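Side-chain contact in proteasome assembly chaperone family protein (Thermoplasma acidophilum, PDB 3GAA), which is of unknown function but belongs to the PAC2 family and is probably related to proteasome assembly chaperones: residues H54-L59 against M111-Q116. Sequence-based numbering, arbitrary orientation.
Sequences HQVAHL and MNWIDQ
A classic beta bulge in strand 54-60, the outermost of its sheet within the chain, meets one indole from helix 103-117. V56 and A57 stand together opposite I81 of strand 79-83, and both have backbone hydrogen bonds to it. The near-helical psi of V56, -24°, breaks the usual alternation of the strand, and the CB atoms of two successive residues therefore point toward the helix, and both side chains pack on W113. W113 reaches the strand because its CG lies anti to the backbone N (chi1 -176°), which carries the ring out from the helix with its six-membered half leading. Neither aliphatic group lies squarely over the ring or in its plane; both come in obliquely. From V56 a single branch does the touching: CG1 lies 4.0 Å from W113 CZ2 and equally near CH2, while CG2 is turned away from the indole. The A57 methyl meets the same ring carbon, CB standing 4.0 Å from W113 CZ2, so that CZ2 is shared between the neighbouring residues of the bulge. On the helix side, I114 CG1 comes in the ring plane to the edge of W113, 3.7 Å from its CE3. The contact is small, 90 Å² in all, and wholly apolar, with no hydrogen bond across it. Beyond it, V7 of the second subunit packs on both A57 and W113, and the sheet runs on antiparallel from A57-L59 into that subunit. At the far side of the helix, D115 makes salt bridges with R178 and with R22 of the third subunit. Helix 103-117 links the parallel strands 89-94 and 121-130, which flank strand 28-32, and the arrangement is that of a beta-alpha-beta crossover whose helix packs against a mixed sheet, here reaching out to a bulged strand at the chain's own border of the sheet.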
ATOM      1  N   HIS A  54      12.511  13.873 -33.906  1.00 34.72           N
ATOM      2  CA  HIS A  54      13.417  14.026 -32.798  1.00 35.36           C
ATOM      3  C   HIS A  54      13.001  13.040 -31.712  1.00 36.04           C
ATOM      4  O   HIS A  54      11.825  12.645 -31.603  1.00 35.53           O
ATOM      5  CB  HIS A  54      13.404  15.504 -32.288  1.00 35.76           C
ATOM      6  CG  HIS A  54      12.105  15.944 -31.666  1.00 37.11           C
ATOM      7  ND1 HIS A  54      11.164  16.689 -32.349  1.00 39.11           N
ATOM      8  CD2 HIS A  54      11.582  15.731 -30.429  1.00 39.55           C
ATOM      9  CE1 HIS A  54      10.117  16.917 -31.565  1.00 40.24           C
ATOM     10  NE2 HIS A  54      10.349  16.359 -30.389  1.00 41.23           N
ATOM     11  N   GLN A  55      13.967  12.615 -30.896  1.00 36.74           N
ATOM     12  CA  GLN A  55      13.648  11.629 -29.870  1.00 36.73           C
ATOM     13  C   GLN A  55      12.825  12.237 -28.722  1.00 36.24           C
ATOM     14  O   GLN A  55      13.053  13.338 -28.333  1.00 37.17           O
ATOM     15  CB  GLN A  55      14.909  10.952 -29.360  1.00 37.05           C
ATOM     16  CG  GLN A  55      14.595   9.511 -29.007  1.00 38.91           C
ATOM     17  CD  GLN A  55      15.655   8.808 -28.211  1.00 41.32           C
ATOM     18  OE1 GLN A  55      16.855   8.961 -28.448  1.00 43.48           O
ATOM     19  NE2 GLN A  55      15.207   7.976 -27.285  1.00 44.08           N
ATOM     20  N   VAL A  56      11.889  11.500 -28.181  1.00 35.59           N
ATOM     21  CA  VAL A  56      10.936  12.027 -27.261  1.00 35.04           C
ATOM     22  C   VAL A  56      10.709  11.119 -26.042  1.00 35.62           C
ATOM     23  O   VAL A  56      10.275  11.559 -25.006  1.00 35.55           O
ATOM     24  CB  VAL A  56       9.648  12.176 -28.060  1.00 35.28           C
ATOM     25  CG1 VAL A  56       8.484  11.422 -27.439  1.00 33.67           C
ATOM     26  CG2 VAL A  56       9.355  13.603 -28.301  1.00 33.58           C
ATOM     27  N   ALA A  57      10.984   9.836 -26.166  1.00 36.39           N
ATOM     28  CA  ALA A  57      10.681   8.877 -25.101  1.00 36.66           C
ATOM     29  C   ALA A  57      11.418   7.558 -25.347  1.00 37.09           C
ATOM     30  O   ALA A  57      11.786   7.237 -26.472  1.00 36.97           O
ATOM     31  CB  ALA A  57       9.177   8.643 -25.028  1.00 36.20           C
ATOM     32  N   HIS A  58      11.685   6.820 -24.280  1.00 38.18           N
ATOM     33  CA  HIS A  58      12.132   5.420 -24.400  1.00 38.75           C
ATOM     34  C   HIS A  58      11.081   4.602 -23.695  1.00 39.19           C
ATOM     35  O   HIS A  58      10.461   5.110 -22.780  1.00 37.20           O
ATOM     36  CB  HIS A  58      13.441   5.161 -23.670  1.00 38.57           C
ATOM     37  CG  HIS A  58      14.622   5.855 -24.244  1.00 38.98           C
ATOM     38  ND1 HIS A  58      15.469   5.250 -25.148  1.00 39.03           N
ATOM     39  CD2 HIS A  58      15.138   7.082 -24.007  1.00 40.89           C
ATOM     40  CE1 HIS A  58      16.437   6.087 -25.474  1.00 37.95           C
ATOM     41  NE2 HIS A  58      16.267   7.204 -24.787  1.00 40.27           N
ATOM     42  N   LEU A  59      10.914   3.348 -24.119  1.00 40.87           N
ATOM     43  CA  LEU A  59      10.082   2.377 -23.426  1.00 42.41           C
ATOM     44  C   LEU A  59      11.033   1.428 -22.695  1.00 43.71           C
ATOM     45  O   LEU A  59      11.792   0.666 -23.289  1.00 43.73           O
ATOM     46  CB  LEU A  59       9.146   1.661 -24.391  1.00 42.55           C
ATOM     47  CG  LEU A  59       7.993   0.854 -23.791  1.00 44.11           C
ATOM     48  CD1 LEU A  59       6.842   0.722 -24.771  1.00 46.87           C
ATOM     49  CD2 LEU A  59       8.412  -0.546 -23.401  1.00 46.38           C
ATOM     50  N   MET A 111       0.581   1.359 -25.121  1.00 38.03           N
ATOM     51  CA  MET A 111      -0.724   1.936 -25.344  1.00 38.23           C
ATOM     52  C   MET A 111      -1.195   2.828 -24.230  1.00 39.28           C
ATOM     53  O   MET A 111      -2.026   3.679 -24.489  1.00 39.30           O
ATOM     54  CB  MET A 111      -1.754   0.889 -25.732  1.00 38.12           C
ATOM     55  CG  MET A 111      -1.557   0.420 -27.212  1.00 37.14           C
ATOM     56  SD  MET A 111      -1.673   1.824 -28.361  1.00 34.37           S
ATOM     57  CE  MET A 111      -3.363   2.408 -27.891  1.00 31.86           C
ATOM     58  N   ASN A 112      -0.652   2.679 -23.016  1.00 40.52           N
ATOM     59  CA  ASN A 112      -0.920   3.639 -21.934  1.00 42.07           C
ATOM     60  C   ASN A 112      -0.312   4.997 -22.230  1.00 41.90           C
ATOM     61  O   ASN A 112      -0.933   6.015 -22.042  1.00 42.55           O
ATOM     62  CB  ASN A 112      -0.383   3.158 -20.573  1.00 42.72           C
ATOM     63  CG  ASN A 112      -1.339   2.217 -19.853  1.00 46.22           C
ATOM     64  OD1 ASN A 112      -0.932   1.183 -19.317  1.00 50.22           O
ATOM     65  ND2 ASN A 112      -2.621   2.572 -19.828  1.00 53.04           N
ATOM     66  N   TRP A 113       0.909   5.021 -22.700  1.00 42.03           N
ATOM     67  CA  TRP A 113       1.549   6.292 -22.967  1.00 42.60           C
ATOM     68  C   TRP A 113       0.895   6.962 -24.156  1.00 42.36           C
ATOM     69  O   TRP A 113       0.707   8.145 -24.157  1.00 41.82           O
ATOM     70  CB  TRP A 113       3.014   6.033 -23.262  1.00 43.43           C
ATOM     71  CG  TRP A 113       3.835   7.207 -23.474  1.00 44.67           C
ATOM     72  CD1 TRP A 113       4.566   7.810 -22.561  1.00 45.16           C
ATOM     73  CD2 TRP A 113       4.075   7.891 -24.723  1.00 47.68           C
ATOM     74  NE1 TRP A 113       5.254   8.861 -23.126  1.00 48.28           N
ATOM     75  CE2 TRP A 113       4.948   8.946 -24.452  1.00 46.36           C
ATOM     76  CE3 TRP A 113       3.622   7.712 -26.037  1.00 49.66           C
ATOM     77  CZ2 TRP A 113       5.393   9.835 -25.426  1.00 45.27           C
ATOM     78  CZ3 TRP A 113       4.072   8.608 -27.022  1.00 50.13           C
ATOM     79  CH2 TRP A 113       4.949   9.659 -26.694  1.00 46.92           C
ATOM     80  N   ILE A 114       0.579   6.174 -25.172  1.00 42.41           N
ATOM     81  CA  ILE A 114       0.021   6.695 -26.378  1.00 42.52           C
ATOM     82  C   ILE A 114      -1.374   7.186 -26.102  1.00 43.51           C
ATOM     83  O   ILE A 114      -1.756   8.194 -26.617  1.00 44.27           O
ATOM     84  CB  ILE A 114       0.030   5.637 -27.497  1.00 42.19           C
ATOM     85  CG1 ILE A 114       1.440   5.472 -28.013  1.00 42.30           C
ATOM     86  CG2 ILE A 114      -0.769   6.066 -28.681  1.00 40.17           C
ATOM     87  CD1 ILE A 114       1.557   4.358 -28.998  1.00 42.27           C
ATOM     88  N   ASP A 115      -2.150   6.481 -25.304  1.00 44.99           N
ATOM     89  CA  ASP A 115      -3.517   6.924 -24.984  1.00 46.19           C
ATOM     90  C   ASP A 115      -3.411   8.287 -24.286  1.00 47.16           C
ATOM     91  O   ASP A 115      -4.177   9.191 -24.569  1.00 47.00           O
ATOM     92  CB  ASP A 115      -4.253   5.885 -24.091  1.00 46.61           C
ATOM     93  CG  ASP A 115      -5.796   5.940 -24.217  1.00 47.48           C
ATOM     94  OD1 ASP A 115      -6.275   6.997 -24.720  1.00 46.67           O
ATOM     95  OD2 ASP A 115      -6.510   4.932 -23.798  1.00 45.18           O
ATOM     96  N   GLN A 116      -2.424   8.445 -23.406  1.00 48.60           N
ATOM     97  CA  GLN A 116      -2.302   9.680 -22.595  1.00 49.44           C
ATOM     98  C   GLN A 116      -1.722  10.859 -23.344  1.00 48.09           C
ATOM     99  O   GLN A 116      -2.018  11.968 -22.998  1.00 49.48           O
ATOM    100  CB  GLN A 116      -1.480   9.434 -21.315  1.00 50.63           C
ATOM    101  CG  GLN A 116      -2.277   9.640 -20.007  1.00 54.72           C
ATOM    102  CD  GLN A 116      -3.343   8.559 -19.747  1.00 60.00           C
ATOM    103  OE1 GLN A 116      -3.589   8.155 -18.603  1.00 63.31           O
ATOM    104  NE2 GLN A 116      -3.979   8.094 -20.812  1.00 64.47           N
TER